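Local coordinates for serine protease inhibitor 4, isoform B (Drosophila melanogaster, PDB 4P0F), which belongs to the serpin family and probably inhibits serine and cysteine endopeptidases, here captured in its cleaved form, at residues A[94-102]-A[117-127]; A[309-320]-A[332-342]. All coordinates share one frame; numbering follows the deposited sequence.

Contact 1: A[94-102]-A[117-127]; sequences ANKIFVMDG and FLSAAQSVDFS
K96 and Q122 show how an edge pair of parallel strands can be finished by its side chains. The K96 chain, with CG anti to the backbone N (chi1 -172°), runs extended across A120 CB until NZ gives a hydrogen bond of 3.2 Å to Q122 OE1. NZ stands above the plane of that carbonyl, and a water bonded to both atoms closes a small triangle. Water and amide oxygen also reach the rim of the F98 ring, OE1 lying 3.6 Å from F98 CE2, while K96 CG rests on one ring face. Ring and amide planes are 41° apart. Helix 129-143 packs on this side through W139 and I136.

On the other side I97 CG2 meets A121 CB at 3.6 Å. At one end N95 ND2 sends an almost straight bond of 2.9 Å (173°) to a lone pair of F117 O, in the planes of both groups; N95 OD1 is held by N167, which probably fixes the orientation of the amide. S119 OG shares A120 O with I97 N, giving that carbonyl two donors. At the other end M100 folds back: SD lies at the edge of the F126 ring, 3.8 Å from F126 CB, a Met-aromatic contact. F98 O faces the far edge of that ring, 3.6 Å from F126 CZ.

D101 N bonds V124 O at 2.8 Å, prolonging the backbone pairing past the strand. The D101 and D125 carboxylates come within 4.5 Å (OD2 to OD2), and their like charges would probably disfavour a closer approach. Backbone bonds set the register of this parallel pair, a beta-alpha-beta unit through helix 107-115 at the edge of serpin sheet A; polar side chains add K96-Q122 beside the F98 ring and the buried N95 amide at its start.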
loop_
_atom_site.group_PDB
_atom_site.type_symbol
_atom_site.label_atom_id
_atom_site.label_comp_id
_atom_site.label_asym_id
_atom_site.label_seq_id
_atom_site.Cartn_x
_atom_site.Cartn_y
_atom_site.Cartn_z
ATOM N N ALA A 94 9.275 -5.914 5.395
ATOM C CA ALA A 94 9.451 -6.661 6.643
ATOM C C ALA A 94 8.133 -7.065 7.268
ATOM O O ALA A 94 7.206 -6.263 7.358
ATOM C CB ALA A 94 10.245 -5.852 7.627
ATOM N N ASN A 95 8.084 -8.311 7.727
ATOM C CA ASN A 95 6.926 -8.854 8.403
ATOM C C ASN A 95 7.272 -9.247 9.822
ATOM O O ASN A 95 8.369 -9.741 10.090
ATOM C CB ASN A 95 6.388 -10.066 7.647
ATOM C CG ASN A 95 5.844 -9.698 6.284
ATOM O OD1 ASN A 95 5.084 -8.747 6.153
ATOM N ND2 ASN A 95 6.231 -10.453 5.268
ATOM N N LYS A 96 6.327 -9.036 10.729
ATOM C CA LYS A 96 6.509 -9.483 12.105
ATOM C C LYS A 96 5.170 -9.751 12.756
ATOM O O LYS A 96 4.200 -9.052 12.498
ATOM C CB LYS A 96 7.288 -8.445 12.918
ATOM C CG LYS A 96 7.694 -8.913 14.318
ATOM C CD LYS A 96 8.877 -8.121 14.853
ATOM C CE LYS A 96 9.354 -8.661 16.187
ATOM N NZ LYS A 96 10.620 -7.984 16.627
ATOM N N ILE A 97 5.137 -10.759 13.622
ATOM C CA ILE A 97 3.947 -11.048 14.402
ATOM C C ILE A 97 4.274 -10.841 15.881
ATOM O O ILE A 97 5.352 -11.208 16.350
ATOM C CB ILE A 97 3.420 -12.482 14.153
ATOM C CG1 ILE A 97 2.096 -12.689 14.891
ATOM C CG2 ILE A 97 4.440 -13.537 14.563
ATOM C CD1 ILE A 97 1.351 -13.976 14.487
ATOM N N PHE A 98 3.337 -10.222 16.590
ATOM C CA PHE A 98 3.485 -9.954 18.011
ATOM C C PHE A 98 2.391 -10.722 18.737
ATOM O O PHE A 98 1.211 -10.528 18.452
ATOM C CB PHE A 98 3.396 -8.463 18.290
ATOM C CG PHE A 98 4.407 -7.637 17.529
ATOM C CD1 PHE A 98 4.123 -7.174 16.254
ATOM C CD2 PHE A 98 5.625 -7.313 18.102
ATOM C CE1 PHE A 98 5.040 -6.414 15.567
ATOM C CE2 PHE A 98 6.551 -6.548 17.418
ATOM C CZ PHE A 98 6.254 -6.098 16.146
ATOM N N VAL A 99 2.790 -11.595 19.663
ATOM C CA VAL A 99 1.887 -12.601 20.235
ATOM C C VAL A 99 1.748 -12.427 21.747
ATOM O O VAL A 99 2.736 -12.237 22.452
ATOM C CB VAL A 99 2.395 -14.027 19.937
ATOM C CG1 VAL A 99 1.382 -15.098 20.409
ATOM C CG2 VAL A 99 2.686 -14.176 18.443
ATOM N N MET A 100 0.511 -12.476 22.227
ATOM C CA MET A 100 0.217 -12.390 23.662
ATOM C C MET A 100 1.112 -13.337 24.458
ATOM O O MET A 100 1.199 -14.524 24.136
ATOM C CB MET A 100 -1.267 -12.709 23.902
ATOM C CG MET A 100 -1.752 -12.666 25.358
ATOM S SD MET A 100 -1.917 -10.983 25.999
ATOM C CE MET A 100 -0.305 -10.700 26.537
ATOM N N ASP A 101 1.797 -12.814 25.479
ATOM C CA ASP A 101 2.617 -13.654 26.356
ATOM C C ASP A 101 1.843 -14.882 26.801
ATOM O O ASP A 101 0.696 -14.769 27.227
ATOM C CB ASP A 101 3.064 -12.906 27.612
ATOM C CG ASP A 101 4.176 -11.903 27.356
ATOM O OD1 ASP A 101 4.894 -12.013 26.336
ATOM O OD2 ASP A 101 4.339 -11.006 28.210
ATOM N N GLY A 102 2.494 -16.040 26.730
ATOM C CA GLY A 102 1.927 -17.282 27.225
ATOM C C GLY A 102 1.209 -18.095 26.163
ATOM O O GLY A 102 0.981 -19.295 26.345
ATOM N N PHE A 117 6.913 -16.134 4.585
ATOM C CA PHE A 117 6.714 -14.693 4.727
ATOM C C PHE A 117 7.911 -14.027 5.396
ATOM O O PHE A 117 7.930 -12.807 5.573
ATOM C CB PHE A 117 5.433 -14.383 5.513
ATOM C CG PHE A 117 4.186 -14.510 4.703
ATOM C CD1 PHE A 117 3.542 -15.736 4.582
ATOM C CD2 PHE A 117 3.650 -13.414 4.051
ATOM C CE1 PHE A 117 2.396 -15.861 3.831
ATOM C CE2 PHE A 117 2.495 -13.538 3.304
ATOM C CZ PHE A 117 1.868 -14.757 3.187
ATOM N N LEU A 118 8.909 -14.829 5.759
ATOM C CA LEU A 118 10.150 -14.309 6.314
ATOM C C LEU A 118 9.844 -13.445 7.533
ATOM O O LEU A 118 10.537 -12.469 7.827
ATOM C CB LEU A 118 10.918 -13.516 5.246
ATOM C CG LEU A 118 11.230 -14.282 3.950
ATOM C CD1 LEU A 118 11.991 -13.381 2.983
ATOM C CD2 LEU A 118 12.026 -15.553 4.224
ATOM N N SER A 119 8.807 -13.839 8.255
ATOM C CA SER A 119 8.305 -13.064 9.375
ATOM C C SER A 119 9.093 -13.313 10.638
ATOM O O SER A 119 9.452 -14.446 10.945
ATOM C CB SER A 119 6.839 -13.393 9.637
ATOM O OG SER A 119 6.298 -12.539 10.631
ATOM N N ALA A 120 9.359 -12.236 11.368
ATOM C CA ALA A 120 9.897 -12.341 12.708
ATOM C C ALA A 120 8.732 -12.602 13.654
ATOM O O ALA A 120 7.574 -12.507 13.258
ATOM C CB ALA A 120 10.641 -11.075 13.096
ATOM N N ALA A 121 9.047 -12.929 14.900
ATOM C CA ALA A 121 8.018 -13.164 15.903
ATOM C C ALA A 121 8.525 -12.735 17.272
ATOM O O ALA A 121 9.704 -12.905 17.590
ATOM C CB ALA A 121 7.616 -14.609 15.913
ATOM N N GLN A 122 7.626 -12.164 18.067
ATOM C CA GLN A 122 7.966 -11.679 19.401
ATOM C C GLN A 122 6.756 -11.787 20.315
ATOM O O GLN A 122 5.639 -11.523 19.894
ATOM C CB GLN A 122 8.443 -10.232 19.329
ATOM C CG GLN A 122 8.847 -9.634 20.670
ATOM C CD GLN A 122 9.383 -8.218 20.543
ATOM O OE1 GLN A 122 9.315 -7.609 19.479
ATOM N NE2 GLN A 122 9.916 -7.686 21.633
ATOM N N SER A 123 6.989 -12.168 21.568
ATOM C CA SER A 123 5.932 -12.197 22.570
ATOM C C SER A 123 5.846 -10.845 23.269
ATOM O O SER A 123 6.873 -10.252 23.598
ATOM C CB SER A 123 6.190 -13.305 23.594
ATOM O OG SER A 123 6.158 -14.580 22.977
ATOM N N VAL A 124 4.627 -10.358 23.474
ATOM C CA VAL A 124 4.393 -9.088 24.166
ATOM C C VAL A 124 3.237 -9.219 25.153
ATOM O O VAL A 124 2.419 -10.131 25.036
ATOM C CB VAL A 124 4.081 -7.936 23.172
ATOM C CG1 VAL A 124 5.223 -7.751 22.174
ATOM C CG2 VAL A 124 2.770 -8.186 22.442
ATOM N N ASP A 125 3.172 -8.308 26.120
ATOM C CA ASP A 125 2.105 -8.309 27.116
ATOM C C ASP A 125 1.054 -7.266 26.751
ATOM O O ASP A 125 1.212 -6.084 27.064
ATOM C CB ASP A 125 2.676 -8.036 28.512
ATOM C CG ASP A 125 1.634 -8.146 29.605
ATOM O OD1 ASP A 125 0.440 -8.288 29.289
ATOM O OD2 ASP A 125 2.010 -8.076 30.794
ATOM N N PHE A 126 -0.013 -7.691 26.076
ATOM C CA PHE A 126 -1.051 -6.758 25.620
ATOM C C PHE A 126 -1.885 -6.156 26.758
ATOM O O PHE A 126 -2.561 -5.148 26.559
ATOM C CB PHE A 126 -1.983 -7.446 24.614
ATOM C CG PHE A 126 -1.359 -7.673 23.254
ATOM C CD1 PHE A 126 -0.925 -6.608 22.475
ATOM C CD2 PHE A 126 -1.245 -8.957 22.737
ATOM C CE1 PHE A 126 -0.375 -6.828 21.227
ATOM C CE2 PHE A 126 -0.686 -9.185 21.496
ATOM C CZ PHE A 126 -0.249 -8.117 20.737
ATOM N N SER A 127 -1.847 -6.761 27.941
ATOM C CA SER A 127 -2.503 -6.170 29.106
ATOM C C SER A 127 -1.810 -4.866 29.472
ATOM O O SER A 127 -2.439 -3.923 29.961
ATOM C CB SER A 127 -2.486 -7.132 30.293
ATOM O OG SER A 127 -3.206 -8.305 29.967
HETATM O O HOH W 1 10.389 -9.929 6.881
HETATM O O HOH W 2 10.256 -5.609 18.056
HETATM O O HOH W 3 3.638 -15.658 23.010
#

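Contact 2: A[309-320]-A[332-342]; sequences EPLKVSAIIHKA and AAATGMAVRRK
R340 lies beside K312 with both chains pointing the same way, R340 CD 4.1 Å from K312 CE and 3.8 Å from S314 CB. Bent at chi3 (-67°), the R340 chain turns its guanidinium back, so that NE and NH2 grip R341 O side-on in the guanidinium plane, NE at 2.8 Å. The like charges have separate outlets: K312 pairs with D297, R340 with E160. With an alanine in its place, E160 would probably lose this salt-bridge partner, R341 O both donors, and K312 its aliphatic neighbour. R341 in turn clasps K342 O, and a water joins its NH1 to E309 OE2, which also bonds Y103 OH.

A beta bulge between V313 and A315 shifts the antiparallel register by one; A315 N, buried there, has no partner. Beyond it I316 CG2 lies 3.8 Å from M337 CG, and H318 ND1 shares a 2.7 Å hydrogen bond with T335 OG1 at the imidazole edge.

The hairpin lies within serpin sheet A, with 332-342 on the reactive-loop strand inserted after cleavage. Helix 38-49 packs on the face of H318, T335 and M337, strand 161-174 borders 332-342, and strand 263-281 pairs with 311-324.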
loop_
_atom_site.group_PDB
_atom_site.type_symbol
_atom_site.label_atom_id
_atom_site.label_comp_id
_atom_site.label_asym_id
_atom_site.label_seq_id
_atom_site.Cartn_x
_atom_site.Cartn_y
_atom_site.Cartn_z
ATOM N N GLU A 309 -9.403 -21.016 22.092
ATOM C CA GLU A 309 -10.166 -19.769 22.149
ATOM C C GLU A 309 -10.552 -19.287 20.763
ATOM O O GLU A 309 -9.679 -19.080 19.922
ATOM C CB GLU A 309 -9.364 -18.655 22.824
ATOM C CG GLU A 309 -9.108 -18.875 24.298
ATOM C CD GLU A 309 -8.157 -17.857 24.891
ATOM O OE1 GLU A 309 -7.878 -16.841 24.222
ATOM O OE2 GLU A 309 -7.673 -18.080 26.027
ATOM N N PRO A 310 -11.855 -19.102 20.513
ATOM C CA PRO A 310 -12.220 -18.481 19.237
ATOM C C PRO A 310 -11.696 -17.050 19.129
ATOM O O PRO A 310 -11.709 -16.311 20.121
ATOM C CB PRO A 310 -13.751 -18.509 19.262
ATOM C CG PRO A 310 -14.092 -19.606 20.170
ATOM C CD PRO A 310 -13.039 -19.615 21.224
ATOM N N LEU A 311 -11.250 -16.678 17.928
ATOM C CA LEU A 311 -10.621 -15.381 17.680
ATOM C C LEU A 311 -11.362 -14.613 16.600
ATOM O O LEU A 311 -12.056 -15.207 15.773
ATOM C CB LEU A 311 -9.159 -15.551 17.239
ATOM C CG LEU A 311 -8.253 -16.426 18.115
ATOM C CD1 LEU A 311 -6.876 -16.552 17.469
ATOM C CD2 LEU A 311 -8.141 -15.860 19.513
ATOM N N LYS A 312 -11.196 -13.292 16.602
ATOM C CA LYS A 312 -11.662 -12.456 15.502
ATOM C C LYS A 312 -10.753 -11.235 15.335
ATOM O O LYS A 312 -9.960 -10.905 16.205
ATOM C CB LYS A 312 -13.110 -12.014 15.725
ATOM C CG LYS A 312 -13.293 -11.009 16.832
ATOM C CD LYS A 312 -14.762 -10.686 17.034
ATOM C CE LYS A 312 -14.956 -9.688 18.162
ATOM N NZ LYS A 312 -16.397 -9.334 18.320
ATOM N N VAL A 313 -10.868 -10.568 14.195
ATOM C CA VAL A 313 -10.087 -9.363 13.941
ATOM C C VAL A 313 -10.792 -8.146 14.532
ATOM O O VAL A 313 -11.967 -7.914 14.249
ATOM C CB VAL A 313 -9.865 -9.173 12.424
ATOM C CG1 VAL A 313 -9.179 -7.855 12.131
ATOM C CG2 VAL A 313 -9.056 -10.332 11.865
ATOM N N SER A 314 -10.078 -7.373 15.351
ATOM C CA SER A 314 -10.646 -6.172 15.968
ATOM C C SER A 314 -10.265 -4.881 15.254
ATOM O O SER A 314 -10.936 -3.866 15.418
ATOM C CB SER A 314 -10.205 -6.067 17.427
ATOM O OG SER A 314 -8.804 -6.236 17.525
ATOM N N ALA A 315 -9.166 -4.903 14.505
ATOM C CA ALA A 315 -8.757 -3.719 13.757
ATOM C C ALA A 315 -7.787 -4.062 12.643
ATOM O O ALA A 315 -6.971 -4.971 12.773
ATOM C CB ALA A 315 -8.129 -2.696 14.692
ATOM N N ILE A 316 -7.887 -3.323 11.535
ATOM C CA ILE A 316 -6.870 -3.345 10.495
ATOM C C ILE A 316 -6.492 -1.898 10.247
ATOM O O ILE A 316 -7.330 -1.122 9.807
ATOM C CB ILE A 316 -7.352 -3.973 9.166
ATOM C CG1 ILE A 316 -7.965 -5.353 9.398
ATOM C CG2 ILE A 316 -6.187 -4.039 8.176
ATOM C CD1 ILE A 316 -8.497 -6.021 8.122
ATOM N N ILE A 317 -5.259 -1.524 10.575
ATOM C CA ILE A 317 -4.841 -0.127 10.474
ATOM C C ILE A 317 -3.755 -0.002 9.418
ATOM O O ILE A 317 -2.807 -0.772 9.403
ATOM C CB ILE A 317 -4.330 0.408 11.825
ATOM C CG1 ILE A 317 -5.446 0.347 12.870
ATOM C CG2 ILE A 317 -3.848 1.835 11.673
ATOM C CD1 ILE A 317 -4.962 0.392 14.301
ATOM N N HIS A 318 -3.911 0.971 8.526
ATOM C CA HIS A 318 -2.931 1.206 7.487
ATOM C C HIS A 318 -2.514 2.650 7.519
ATOM O O HIS A 318 -3.358 3.544 7.616
ATOM C CB HIS A 318 -3.495 0.857 6.115
ATOM C CG HIS A 318 -2.492 0.942 5.010
ATOM N ND1 HIS A 318 -1.500 0.002 4.829
ATOM C CD2 HIS A 318 -2.334 1.847 4.016
ATOM C CE1 HIS A 318 -0.784 0.319 3.767
ATOM N NE2 HIS A 318 -1.265 1.438 3.257
ATOM N N LYS A 319 -1.211 2.868 7.442
ATOM C CA LYS A 319 -0.665 4.220 7.359
ATOM C C LYS A 319 0.373 4.271 6.265
ATOM O O LYS A 319 1.153 3.340 6.112
ATOM C CB LYS A 319 -0.045 4.645 8.686
ATOM C CG LYS A 319 -1.033 4.883 9.803
ATOM C CD LYS A 319 -0.405 5.760 10.901
ATOM C CE LYS A 319 -1.333 5.894 12.111
ATOM N NZ LYS A 319 -0.775 6.687 13.264
ATOM N N ALA A 320 0.394 5.372 5.516
ATOM C CA ALA A 320 1.342 5.514 4.420
ATOM C C ALA A 320 1.802 6.967 4.261
ATOM O O ALA A 320 1.140 7.909 4.709
ATOM C CB ALA A 320 0.736 4.996 3.136
ATOM N N ALA A 332 6.731 5.079 2.389
ATOM C CA ALA A 332 6.678 4.046 3.399
ATOM C C ALA A 332 5.235 3.760 3.744
ATOM O O ALA A 332 4.367 4.613 3.585
ATOM C CB ALA A 332 7.446 4.460 4.644
ATOM N N ALA A 333 4.986 2.553 4.229
ATOM C CA ALA A 333 3.666 2.206 4.703
ATOM C C ALA A 333 3.778 1.057 5.684
ATOM O O ALA A 333 4.778 0.344 5.704
ATOM C CB ALA A 333 2.754 1.825 3.546
ATOM N N ALA A 334 2.737 0.877 6.481
ATOM C CA ALA A 334 2.629 -0.313 7.310
ATOM C C ALA A 334 1.172 -0.657 7.508
ATOM O O ALA A 334 0.307 0.220 7.474
ATOM C CB ALA A 334 3.335 -0.115 8.661
ATOM N N THR A 335 0.918 -1.953 7.677
ATOM C CA THR A 335 -0.410 -2.469 7.955
ATOM C C THR A 335 -0.344 -3.345 9.206
ATOM O O THR A 335 0.504 -4.227 9.296
ATOM C CB THR A 335 -0.965 -3.300 6.784
ATOM O OG1 THR A 335 -0.852 -2.570 5.554
ATOM C CG2 THR A 335 -2.426 -3.653 7.022
ATOM N N GLY A 336 -1.214 -3.057 10.171
ATOM C CA GLY A 336 -1.296 -3.836 11.394
ATOM C C GLY A 336 -2.693 -4.402 11.552
ATOM O O GLY A 336 -3.676 -3.669 11.472
ATOM N N MET A 337 -2.764 -5.712 11.784
ATOM C CA MET A 337 -4.035 -6.399 12.014
ATOM C C MET A 337 -4.068 -6.934 13.424
ATOM O O MET A 337 -3.256 -7.788 13.766
ATOM C CB MET A 337 -4.228 -7.558 11.045
ATOM C CG MET A 337 -4.511 -7.160 9.596
ATOM S SD MET A 337 -4.968 -8.567 8.546
ATOM C CE MET A 337 -5.897 -9.535 9.747
ATOM N N ALA A 338 -4.995 -6.438 14.232
ATOM C CA ALA A 338 -5.136 -6.904 15.613
ATOM C C ALA A 338 -6.144 -8.032 15.676
ATOM O O ALA A 338 -7.250 -7.889 15.180
ATOM C CB ALA A 338 -5.556 -5.769 16.514
ATOM N N VAL A 339 -5.752 -9.139 16.308
ATOM C CA VAL A 339 -6.603 -10.319 16.461
ATOM C C VAL A 339 -6.822 -10.541 17.946
ATOM O O VAL A 339 -5.862 -10.559 18.716
ATOM C CB VAL A 339 -5.967 -11.563 15.818
ATOM C CG1 VAL A 339 -6.829 -12.803 16.032
ATOM C CG2 VAL A 339 -5.745 -11.334 14.323
ATOM N N ARG A 340 -8.086 -10.671 18.340
ATOM C CA ARG A 340 -8.461 -10.792 19.745
ATOM C C ARG A 340 -9.284 -12.042 19.989
ATOM O O ARG A 340 -9.873 -12.594 19.076
ATOM C CB ARG A 340 -9.264 -9.568 20.189
ATOM C CG ARG A 340 -10.506 -9.331 19.338
ATOM C CD ARG A 340 -11.521 -8.453 20.027
ATOM N NE ARG A 340 -12.077 -9.138 21.189
ATOM C CZ ARG A 340 -12.775 -8.549 22.150
ATOM N NH1 ARG A 340 -13.016 -7.247 22.105
ATOM N NH2 ARG A 340 -13.221 -9.273 23.167
ATOM N N ARG A 341 -9.352 -12.487 21.230
ATOM C CA ARG A 341 -10.296 -13.551 21.529
ATOM C C ARG A 341 -11.702 -12.959 21.494
ATOM O O ARG A 341 -11.910 -11.807 21.871
ATOM C CB ARG A 341 -9.989 -14.195 22.875
ATOM C CG ARG A 341 -10.045 -13.273 24.059
ATOM C CD ARG A 341 -10.350 -14.080 25.319
ATOM N NE ARG A 341 -11.707 -14.613 25.274
ATOM C CZ ARG A 341 -12.144 -15.640 26.000
ATOM N NH1 ARG A 341 -11.332 -16.262 26.842
ATOM N NH2 ARG A 341 -13.401 -16.048 25.879
ATOM N N LYS A 342 -12.664 -13.730 20.998
ATOM C CA LYS A 342 -14.056 -13.323 21.100
ATOM C C LYS A 342 -14.447 -13.267 22.567
ATOM O O LYS A 342 -14.082 -14.143 23.356
ATOM C CB LYS A 342 -14.973 -14.288 20.341
ATOM C CG LYS A 342 -14.590 -14.488 18.875
ATOM C CD LYS A 342 -15.563 -15.443 18.174
ATOM C CE LYS A 342 -15.098 -15.826 16.762
ATOM N NZ LYS A 342 -15.929 -16.968 16.253
HETATM O O HOH W 4 -8.661 -16.018 27.645
HETATM O O HOH W 5 -13.019 -16.638 22.657
#

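Overall arrangement
Contact 1 and contact 2 illustrate two ways of building one serpin sheet. Their centres are 12 Å apart and their nearest atoms about 6 Å, so they do not touch; strand 161-174 fills the interval, pairing antiparallel with 91-100 on one flank and with 328-341 on the other. Contact 1 is a parallel pair, whereas contact 2 is an antiparallel hairpin deeper in the fold. Helix 38-49 reaches both, meeting N95 and F117 in the first and H318, T335 and M337 in the second. R162 of the intervening strand bonds the M100 backbone and forms a salt bridge with E309. As in other cleaved serpins, the reactive-loop strand is inserted between 161-174 and 311-324 as an added strand.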